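Local coordinates for nitrogenase molybdenum-iron protein alpha chain (Clostridium pasteurianum, PDB 4WN9) that carries, as part of the molybdenum-iron component of nitrogenase, the iron-molybdenum cofactor and takes part in the reduction of dinitrogen to ammonium, at residues G177-A182 with F365-R370; V145-D150 with E173-V178; K57-G62 with G83-K88. One frame throughout, in Å; residues are numbered along the deposited sequence.

Interaction 1: G177-A182 with F365-R370. With ICS (iron-sulfur-molybdenum cluster with interstitial carbon), chain F.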
loop_
_atom_site.group_PDB
_atom_site.type_symbol
_atom_site.label_atom_id
_atom_site.label_comp_id
_atom_site.label_asym_id
_atom_site.label_seq_id
_atom_site.Cartn_x
_atom_site.Cartn_y
_atom_site.Cartn_z
ATOM N N GLY A 177 -3.620 -39.610 23.952
ATOM C CA GLY A 177 -2.390 -39.219 24.626
ATOM C C GLY A 177 -2.592 -37.972 25.463
ATOM O O GLY A 177 -3.675 -37.759 26.003
ATOM N N VAL A 178 -1.545 -37.145 25.534
ATOM C CA VAL A 178 -1.533 -35.933 26.351
ATOM C C VAL A 178 -1.013 -34.726 25.572
ATOM O O VAL A 178 -0.921 -33.649 26.128
ATOM C CB VAL A 178 -0.631 -36.095 27.596
ATOM C CG1 VAL A 178 -1.209 -37.130 28.535
ATOM C CG2 VAL A 178 0.787 -36.485 27.178
ATOM N N SER A 179 -0.724 -34.903 24.288
ATOM C CA SER A 179 0.066 -33.949 23.516
ATOM C C SER A 179 0.183 -34.406 22.062
ATOM O O SER A 179 -0.360 -35.445 21.677
ATOM C CB SER A 179 1.484 -33.842 24.112
ATOM O OG SER A 179 2.179 -35.069 23.947
ATOM N N GLN A 180 0.895 -33.620 21.259
ATOM C CA GLN A 180 1.192 -33.980 19.886
ATOM C C GLN A 180 1.900 -35.313 19.799
ATOM O O GLN A 180 1.947 -35.921 18.725
ATOM C CB GLN A 180 2.119 -32.943 19.216
ATOM C CG GLN A 180 1.525 -31.560 19.069
ATOM C CD GLN A 180 1.849 -30.669 20.253
ATOM O OE1 GLN A 180 1.613 -31.034 21.405
ATOM N NE2 GLN A 180 2.420 -29.502 19.975
ATOM N N SER A 181 2.502 -35.746 20.906
ATOM C CA SER A 181 3.335 -36.946 20.874
ATOM C C SER A 181 2.595 -38.177 20.340
ATOM O O SER A 181 3.104 -38.893 19.485
ATOM C CB SER A 181 3.880 -37.262 22.264
ATOM O OG SER A 181 4.716 -38.384 22.161
ATOM N N ALA A 182 1.408 -38.420 20.883
ATOM C CA ALA A 182 0.596 -39.563 20.514
ATOM C C ALA A 182 0.314 -39.577 19.024
ATOM O O ALA A 182 0.254 -40.632 18.428
ATOM C CB ALA A 182 -0.715 -39.560 21.305
ATOM N N PHE A 365 11.206 -29.253 27.084
ATOM C CA PHE A 365 10.386 -29.728 25.975
ATOM C C PHE A 365 8.895 -29.606 26.331
ATOM O O PHE A 365 8.505 -29.744 27.500
ATOM C CB PHE A 365 10.710 -31.183 25.623
ATOM C CG PHE A 365 12.070 -31.392 24.978
ATOM C CD1 PHE A 365 12.382 -30.806 23.766
ATOM C CD2 PHE A 365 13.005 -32.218 25.566
ATOM C CE1 PHE A 365 13.617 -31.012 23.163
ATOM C CE2 PHE A 365 14.242 -32.424 24.976
ATOM C CZ PHE A 365 14.547 -31.819 23.767
ATOM N N GLU A 366 8.069 -29.318 25.327
ATOM C CA GLU A 366 6.608 -29.327 25.497
ATOM C C GLU A 366 6.084 -30.717 25.820
ATOM O O GLU A 366 5.266 -30.881 26.717
ATOM C CB GLU A 366 5.902 -28.969 24.200
ATOM C CG GLU A 366 5.819 -27.513 23.833
ATOM C CD GLU A 366 5.098 -27.337 22.507
ATOM O OE1 GLU A 366 5.727 -26.796 21.585
ATOM O OE2 GLU A 366 3.932 -27.776 22.389
ATOM N N PHE A 367 6.503 -31.688 25.003
ATOM C CA PHE A 367 5.857 -33.000 24.931
ATOM C C PHE A 367 6.824 -34.178 24.768
ATOM O O PHE A 367 6.392 -35.308 24.507
ATOM C CB PHE A 367 4.862 -33.016 23.767
ATOM C CG PHE A 367 5.448 -32.561 22.471
ATOM C CD1 PHE A 367 6.328 -33.356 21.777
ATOM C CD2 PHE A 367 5.101 -31.337 21.936
ATOM C CE1 PHE A 367 6.879 -32.939 20.579
ATOM C CE2 PHE A 367 5.627 -30.917 20.735
ATOM C CZ PHE A 367 6.520 -31.717 20.054
ATOM N N ALA A 368 8.125 -33.927 24.938
ATOM C CA ALA A 368 9.116 -34.998 24.845
ATOM C C ALA A 368 8.964 -35.982 26.012
ATOM O O ALA A 368 8.256 -35.714 26.990
ATOM C CB ALA A 368 10.522 -34.418 24.815
ATOM N N HIS A 369 9.618 -37.126 25.891
ATOM C CA HIS A 369 9.527 -38.173 26.904
ATOM C C HIS A 369 10.817 -38.212 27.730
ATOM O O HIS A 369 11.788 -37.512 27.429
ATOM C CB HIS A 369 9.310 -39.524 26.228
ATOM C CG HIS A 369 8.089 -39.585 25.371
ATOM N ND1 HIS A 369 7.599 -40.768 24.864
ATOM C CD2 HIS A 369 7.237 -38.618 24.957
ATOM C CE1 HIS A 369 6.525 -40.523 24.133
ATOM N NE2 HIS A 369 6.284 -39.225 24.174
ATOM N N ARG A 370 10.843 -39.037 28.769
ATOM C CA ARG A 370 12.053 -39.147 29.588
ATOM C C ARG A 370 13.312 -39.470 28.740
ATOM O O ARG A 370 14.382 -38.971 29.037
ATOM C CB ARG A 370 11.849 -40.157 30.727
ATOM C CG ARG A 370 11.157 -39.563 31.961
ATOM C CD ARG A 370 11.181 -40.537 33.131
ATOM N NE ARG A 370 12.550 -40.973 33.382
ATOM C CZ ARG A 370 12.916 -42.211 33.677
ATOM N NH1 ARG A 370 12.011 -43.172 33.785
ATOM N NH2 ARG A 370 14.201 -42.494 33.848
HETATM FE FE1 ICS F . 10.217 -33.087 15.896
HETATM MO MO1 ICS F . 6.597 -27.160 16.219
HETATM FE FE2 ICS F . 7.851 -32.023 16.448
HETATM FE FE3 ICS F . 9.321 -31.042 14.445
HETATM FE FE4 ICS F . 10.111 -30.699 16.948
HETATM FE FE5 ICS F . 8.747 -28.529 17.075
HETATM FE FE6 ICS F . 6.508 -29.813 16.532
HETATM FE FE7 ICS F . 7.945 -28.832 14.614
HETATM C CX ICS F . 8.458 -30.164 16.040
HETATM S S1A ICS F . 9.405 -32.638 17.967
HETATM S S1B ICS F . 6.800 -28.369 18.201
HETATM S S2A ICS F . 8.410 -33.126 14.553
HETATM S S2B ICS F . 5.698 -31.791 17.005
HETATM S S3A ICS F . 10.674 -28.970 18.162
HETATM S S3B ICS F . 5.694 -28.787 14.744
HETATM S S4A ICS F . 11.450 -31.259 15.208
HETATM S S4B ICS F . 8.809 -26.965 15.478
HETATM S S5A ICS F . 8.920 -29.611 12.778
HETATM O O HOH W 1 3.943 -35.879 25.609
#
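The Phe-367 ring takes Gln-180 over one face, where CB of Gln-180 sits off-centre toward the rim. The glutamine side chain crosses the ring at about a right angle, its amide plane turned 57° from the ring plane, with OE1 of Gln-180 3.5 Å from CD2 of Phe-367 near the ring's rim. The far end of the ring meets the iron-sulfur-molybdenum cluster, CZ of Phe-367 lying 3.2 Å from the cluster sulfur S2B. At the edge of the His-369 imidazole, near its plane, stands the hydroxyl of Ser-181; OG of Ser-181 and NE2 of His-369 are 2.7 Å apart, a short hydrogen bond in which either may be the donor. Ser-181 reaches it because its OG is anti to the backbone N (chi1 -177°).

Ser-179, the N-cap of helix 180-194, accepts the backbone N-H of Ser-181 and donates to a water 2.6 Å from its OG. That water donates in turn to the carbonyl O of Phe-367, so one hydroxyl serves both the helix end and the loop. NE2 of Gln-180 makes a weak bond, 3.3 Å, to OE2 of Glu-366. OE1 of Gln-180 accepts from the backbone N of Gly-50, its strongest polar partner, and NE2 also bonds homocitrate. A capped helix start meeting a loop that follows a strand here builds one wall of the cofactor and homocitrate site of this nitrogenase subunit.

Interaction 2: V145-D150 with E173-V178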
loop_
_atom_site.group_PDB
_atom_site.type_symbol
_atom_site.label_atom_id
_atom_site.label_comp_id
_atom_site.label_asym_id
_atom_site.label_seq_id
_atom_site.Cartn_x
_atom_site.Cartn_y
_atom_site.Cartn_z
ATOM N N VAL A 145 -14.912 -37.626 16.236
ATOM C CA VAL A 145 -15.052 -38.763 15.340
ATOM C C VAL A 145 -15.175 -40.110 16.065
ATOM O O VAL A 145 -16.097 -40.878 15.789
ATOM C CB VAL A 145 -13.903 -38.803 14.309
ATOM C CG1 VAL A 145 -13.833 -40.161 13.632
ATOM C CG2 VAL A 145 -14.103 -37.708 13.275
ATOM N N GLY A 146 -14.273 -40.383 17.002
ATOM C CA GLY A 146 -14.323 -41.623 17.770
ATOM C C GLY A 146 -15.397 -41.701 18.848
ATOM O O GLY A 146 -15.493 -42.699 19.557
ATOM N N LEU A 147 -16.195 -40.656 19.003
ATOM C CA LEU A 147 -17.264 -40.688 19.985
ATOM C C LEU A 147 -18.630 -40.824 19.325
ATOM O O LEU A 147 -19.585 -41.240 19.975
ATOM C CB LEU A 147 -17.265 -39.427 20.830
ATOM C CG LEU A 147 -15.967 -39.004 21.519
ATOM C CD1 LEU A 147 -16.262 -37.833 22.444
ATOM C CD2 LEU A 147 -15.360 -40.161 22.288
ATOM N N ILE A 148 -18.733 -40.443 18.053
ATOM C CA ILE A 148 -20.015 -40.474 17.352
ATOM C C ILE A 148 -20.175 -41.802 16.616
ATOM O O ILE A 148 -21.231 -42.073 16.050
ATOM C CB ILE A 148 -20.194 -39.294 16.349
ATOM C CG1 ILE A 148 -19.076 -39.281 15.304
ATOM C CG2 ILE A 148 -20.257 -37.953 17.076
ATOM C CD1 ILE A 148 -19.399 -38.447 14.078
ATOM N N GLY A 149 -19.116 -42.608 16.605
ATOM C CA GLY A 149 -19.187 -43.966 16.069
ATOM C C GLY A 149 -18.714 -44.184 14.639
ATOM O O GLY A 149 -18.791 -45.307 14.126
ATOM N N ASP A 150 -18.219 -43.144 13.976
ATOM C CA ASP A 150 -17.751 -43.313 12.602
ATOM C C ASP A 150 -16.581 -44.292 12.566
ATOM O O ASP A 150 -15.662 -44.188 13.361
ATOM C CB ASP A 150 -17.300 -41.992 11.990
ATOM C CG ASP A 150 -18.449 -41.025 11.708
ATOM O OD1 ASP A 150 -19.605 -41.232 12.175
ATOM O OD2 ASP A 150 -18.162 -40.027 10.999
ATOM N N GLU A 173 -7.817 -38.651 17.034
ATOM C CA GLU A 173 -8.664 -37.778 17.845
ATOM C C GLU A 173 -7.776 -36.987 18.817
ATOM O O GLU A 173 -6.788 -37.508 19.342
ATOM C CB GLU A 173 -9.698 -38.593 18.626
ATOM C CG GLU A 173 -10.816 -39.187 17.778
ATOM C CD GLU A 173 -10.523 -40.582 17.201
ATOM O OE1 GLU A 173 -11.476 -41.198 16.704
ATOM O OE2 GLU A 173 -9.376 -41.061 17.207
ATOM N N GLY A 174 -8.142 -35.740 19.069
ATOM C CA GLY A 174 -7.280 -34.840 19.819
ATOM C C GLY A 174 -7.166 -35.149 21.300
ATOM O O GLY A 174 -6.313 -34.595 21.988
ATOM N N TYR A 175 -8.019 -36.021 21.812
ATOM C CA TYR A 175 -7.989 -36.309 23.241
ATOM C C TYR A 175 -7.078 -37.502 23.553
ATOM O O TYR A 175 -6.886 -37.871 24.713
ATOM C CB TYR A 175 -9.394 -36.561 23.776
ATOM C CG TYR A 175 -10.172 -37.616 23.015
ATOM C CD1 TYR A 175 -9.798 -38.946 23.051
ATOM C CD2 TYR A 175 -11.285 -37.274 22.270
ATOM C CE1 TYR A 175 -10.511 -39.914 22.360
ATOM C CE2 TYR A 175 -12.009 -38.230 21.578
ATOM C CZ TYR A 175 -11.620 -39.549 21.624
ATOM O OH TYR A 175 -12.332 -40.493 20.917
ATOM N N LYS A 176 -6.531 -38.111 22.516
ATOM C CA LYS A 176 -5.642 -39.244 22.694
ATOM C C LYS A 176 -4.271 -38.779 23.143
ATOM O O LYS A 176 -3.832 -37.681 22.800
ATOM C CB LYS A 176 -5.562 -40.066 21.417
ATOM C CG LYS A 176 -6.880 -40.765 21.126
ATOM C CD LYS A 176 -6.775 -41.771 20.005
ATOM C CE LYS A 176 -8.055 -42.576 19.947
ATOM N NZ LYS A 176 -8.231 -43.275 18.653
ATOM N N GLY A 177 -3.620 -39.610 23.952
ATOM C CA GLY A 177 -2.390 -39.219 24.626
ATOM C C GLY A 177 -2.592 -37.972 25.463
ATOM O O GLY A 177 -3.675 -37.759 26.003
ATOM N N VAL A 178 -1.545 -37.145 25.534
ATOM C CA VAL A 178 -1.533 -35.933 26.351
ATOM C C VAL A 178 -1.013 -34.726 25.572
ATOM O O VAL A 178 -0.921 -33.649 26.128
ATOM C CB VAL A 178 -0.631 -36.095 27.596
ATOM C CG1 VAL A 178 -1.209 -37.130 28.535
ATOM C CG2 VAL A 178 0.787 -36.485 27.178
#
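Leu-147 and Tyr-175 run past each other in opposite directions, the leucine branch meeting the phenol end of the ring. CD2 of Leu-147 is 3.3 Å from OH and 3.8 Å from CZ of Tyr-175, reaching the ring obliquely. Tyr-175 has chi1 53°, which sets CG between its backbone N and carbonyl carbon and sends the ring back across its own turn, where CB of Glu-173 lies over one face.

Glu-173 approaches Val-145 at about a right angle. Its chain bends at chi2 (89°), carrying OE1 of Glu-173 to 4.0 Å from CG1 of Val-145. OE1 of Glu-173 also lies 2.9 Å from the backbone N of Gly-146, but at too poor an angle for a hydrogen bond. OE2 of Glu-173 forms a salt bridge of 2.9 Å with NZ of Lys-176, which comes from above the carboxylate plane; NZ also bonds the carbonyl of Ser-171. Acid and lysine are thus joined across the type I turn from Glu-173 to Lys-176.

Tyr-175 packs on Leu-107 and Leu-147 on Leu-111, both of the beta chain, which extends the apolar part of the contact into the subunit interface. The short helix 145-148, which follows strand 136-141, thereby meets the turn between strand 167-170 and helix 180-194, beside the eight-iron, seven-sulfur cluster that touches Gly-174.

Interaction 3: K57-G62 with G83-K88. With ICS (iron-sulfur-molybdenum cluster with interstitial carbon), chain F.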
loop_
_atom_site.group_PDB
_atom_site.type_symbol
_atom_site.label_atom_id
_atom_site.label_comp_id
_atom_site.label_asym_id
_atom_site.label_seq_id
_atom_site.Cartn_x
_atom_site.Cartn_y
_atom_site.Cartn_z
ATOM N N LYS A 57 -1.544 -35.495 11.665
ATOM C CA LYS A 57 -1.860 -34.859 10.389
ATOM C C LYS A 57 -1.027 -33.605 10.186
ATOM O O LYS A 57 -0.479 -33.378 9.117
ATOM C CB LYS A 57 -3.351 -34.519 10.355
ATOM C CG LYS A 57 -3.906 -34.085 9.002
ATOM C CD LYS A 57 -3.386 -32.721 8.524
ATOM C CE LYS A 57 -4.387 -32.072 7.562
ATOM N NZ LYS A 57 -4.023 -30.715 7.063
ATOM N N GLY A 58 -0.915 -32.799 11.235
ATOM C CA GLY A 58 -0.233 -31.523 11.149
ATOM C C GLY A 58 1.260 -31.678 10.963
ATOM O O GLY A 58 1.864 -30.911 10.216
ATOM N N VAL A 59 1.866 -32.650 11.646
ATOM C CA VAL A 59 3.336 -32.749 11.685
ATOM C C VAL A 59 3.944 -33.839 10.780
ATOM O O VAL A 59 4.778 -33.550 9.924
ATOM C CB VAL A 59 3.849 -32.958 13.134
ATOM C CG1 VAL A 59 5.333 -33.278 13.136
ATOM C CG2 VAL A 59 3.581 -31.731 13.994
ATOM N N VAL A 60 3.566 -35.098 10.988
ATOM C CA VAL A 60 4.232 -36.184 10.276
ATOM C C VAL A 60 3.693 -36.384 8.860
ATOM O O VAL A 60 4.463 -36.499 7.910
ATOM C CB VAL A 60 4.124 -37.522 11.031
ATOM C CG1 VAL A 60 4.862 -38.607 10.268
ATOM C CG2 VAL A 60 4.668 -37.394 12.443
ATOM N N MET A 61 2.376 -36.425 8.723
ATOM C CA MET A 61 1.737 -36.727 7.443
ATOM C C MET A 61 1.646 -35.526 6.488
ATOM O O MET A 61 2.004 -35.623 5.314
ATOM C CB MET A 61 0.338 -37.287 7.687
ATOM C CG MET A 61 0.327 -38.656 8.366
ATOM S SD MET A 61 1.493 -39.794 7.588
ATOM C CE MET A 61 0.737 -39.963 5.977
ATOM N N GLY A 62 1.162 -34.396 6.983
ATOM C CA GLY A 62 0.939 -33.223 6.130
ATOM C C GLY A 62 1.966 -32.957 5.047
ATOM O O GLY A 62 1.620 -32.749 3.885
ATOM N N GLY A 83 -1.017 -23.808 6.483
ATOM C CA GLY A 83 0.190 -23.032 6.197
ATOM C C GLY A 83 0.948 -22.469 7.388
ATOM O O GLY A 83 2.001 -21.836 7.218
ATOM N N GLY A 84 0.422 -22.693 8.587
ATOM C CA GLY A 84 1.056 -22.248 9.794
ATOM C C GLY A 84 2.382 -22.938 10.108
ATOM O O GLY A 84 3.291 -22.312 10.689
ATOM N N ARG A 85 2.471 -24.233 9.778
ATOM C CA ARG A 85 3.714 -24.977 9.905
ATOM C C ARG A 85 4.393 -24.949 8.523
ATOM O O ARG A 85 3.809 -25.383 7.509
ATOM C CB ARG A 85 3.443 -26.404 10.384
ATOM C CG ARG A 85 4.695 -27.237 10.566
ATOM C CD ARG A 85 4.438 -28.489 11.388
ATOM N NE ARG A 85 5.570 -29.435 11.386
ATOM C CZ ARG A 85 5.700 -30.468 10.553
ATOM N NH1 ARG A 85 6.744 -31.270 10.656
ATOM N NH2 ARG A 85 4.795 -30.707 9.610
ATOM N N ARG A 86 5.617 -24.435 8.480
ATOM C CA ARG A 86 6.247 -24.049 7.204
ATOM C C ARG A 86 7.105 -25.138 6.515
ATOM O O ARG A 86 8.243 -24.865 6.067
ATOM C CB ARG A 86 7.099 -22.808 7.434
ATOM C CG ARG A 86 6.360 -21.639 8.067
ATOM C CD ARG A 86 7.310 -20.493 8.351
ATOM N NE ARG A 86 8.055 -20.138 7.152
ATOM C CZ ARG A 86 9.377 -20.223 7.026
ATOM N NH1 ARG A 86 9.945 -19.892 5.869
ATOM N NH2 ARG A 86 10.127 -20.631 8.046
ATOM N N PHE A 87 6.563 -26.349 6.404
ATOM C CA PHE A 87 7.241 -27.393 5.632
ATOM C C PHE A 87 7.202 -26.977 4.166
ATOM O O PHE A 87 6.148 -26.638 3.645
ATOM C CB PHE A 87 6.637 -28.811 5.832
ATOM C CG PHE A 87 5.123 -28.879 5.790
ATOM C CD1 PHE A 87 4.443 -29.031 4.583
ATOM C CD2 PHE A 87 4.388 -28.849 6.970
ATOM C CE1 PHE A 87 3.057 -29.117 4.547
ATOM C CE2 PHE A 87 3.005 -28.933 6.951
ATOM C CZ PHE A 87 2.334 -29.066 5.734
ATOM N N LYS A 88 8.362 -26.972 3.521
ATOM C CA LYS A 88 8.441 -26.569 2.130
ATOM C C LYS A 88 8.315 -27.746 1.172
ATOM O O LYS A 88 8.840 -28.836 1.414
ATOM C CB LYS A 88 9.728 -25.794 1.900
ATOM C CG LYS A 88 9.797 -24.512 2.734
ATOM C CD LYS A 88 8.425 -23.847 2.776
ATOM C CE LYS A 88 8.484 -22.351 2.978
ATOM N NZ LYS A 88 7.287 -21.725 2.353
HETATM FE FE1 ICS F . 10.217 -33.087 15.896
HETATM MO MO1 ICS F . 6.597 -27.160 16.219
HETATM FE FE2 ICS F . 7.851 -32.023 16.448
HETATM FE FE3 ICS F . 9.321 -31.042 14.445
HETATM FE FE4 ICS F . 10.111 -30.699 16.948
HETATM FE FE5 ICS F . 8.747 -28.529 17.075
HETATM FE FE6 ICS F . 6.508 -29.813 16.532
HETATM FE FE7 ICS F . 7.945 -28.832 14.614
HETATM C CX ICS F . 8.458 -30.164 16.040
HETATM S S1A ICS F . 9.405 -32.638 17.967
HETATM S S1B ICS F . 6.800 -28.369 18.201
HETATM S S2A ICS F . 8.410 -33.126 14.553
HETATM S S2B ICS F . 5.698 -31.791 17.005
HETATM S S3A ICS F . 10.674 -28.970 18.162
HETATM S S3B ICS F . 5.694 -28.787 14.744
HETATM S S4A ICS F . 11.450 -31.259 15.208
HETATM S S4B ICS F . 8.809 -26.965 15.478
HETATM S S5A ICS F . 8.920 -29.611 12.778
#
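Residues 57-61 form the last part of helix 52-61, which widens here into a pi-type turn: the N-H of Gly-62 bonds back to the carbonyl O of Lys-57. The facing segment, 83-88, has no regular structure and includes an inverse gamma turn centred on Arg-86. The backbones stay well apart, Gly-58 and Arg-85 being 7.7 Å from CA to CA, so the side chains of Arg-85 and Phe-87 bridge most of the distance.

Arg-85 is extended from CG to NE and starts with CG anti to its backbone N (chi1 -179°), a shape that brings the guanidinium to the helix end. Val-59 CA lies over one face of that group, toward its rim, and the valine side chain crosses the arginine at about a right angle. NH2 of Arg-85 gives a weak hydrogen bond, bent to 117°, to the carbonyl O of Val-59 at 2.9 Å. The carbonyl O of Gly-58 is also close, 3.0 Å from NH2 of Arg-85. Two carbonyls near the helix C-terminus thus face the guanidinium, a setting that should favour its positive charge.

Phe-87 lies beside the same turn. Its CE1 is 4.0 Å from the carbonyl O of Gly-62, and its CE2 is equally far from that of Gly-58; both oxygens approach the ring obliquely. Pro-63 touches Arg-85 as well as Phe-87.

Both segments reach the iron-sulfur-molybdenum cluster. NE of Arg-85 is 3.4 Å from the cluster sulfur S3B, while CG1 of Val-59 is 3.4 Å from S2A. Arg-85 also touches homocitrate. The valine provides an apolar surface and the arginine a cationic group, which probably helps balance negative charge on the cluster and homocitrate in this cofactor pocket of the nitrogenase fold.

From the N terminus, interaction 3 comes first: it closes the loop from helix 52-61 through strand 67-72 and helix 75-79 to residues 83-88, and is complete before the others begin. Interaction 2 then folds residues 173-178 back on 145-150, enclosing helix 152-163 and strand 167-170. Gly-177 and Val-178 belong to both interactions 2 and 1, so interaction 1 opens on the stretch where interaction 2 ends, and neither lies inside the other. Interaction 1 spans 182 residues to join helix 180-194 to the loop after strand 359-365. Interactions 1 and 3 both touch the iron-sulfur-molybdenum cluster with centres about 17 Å apart, whereas interaction 2 borders the eight-iron, seven-sulfur cluster.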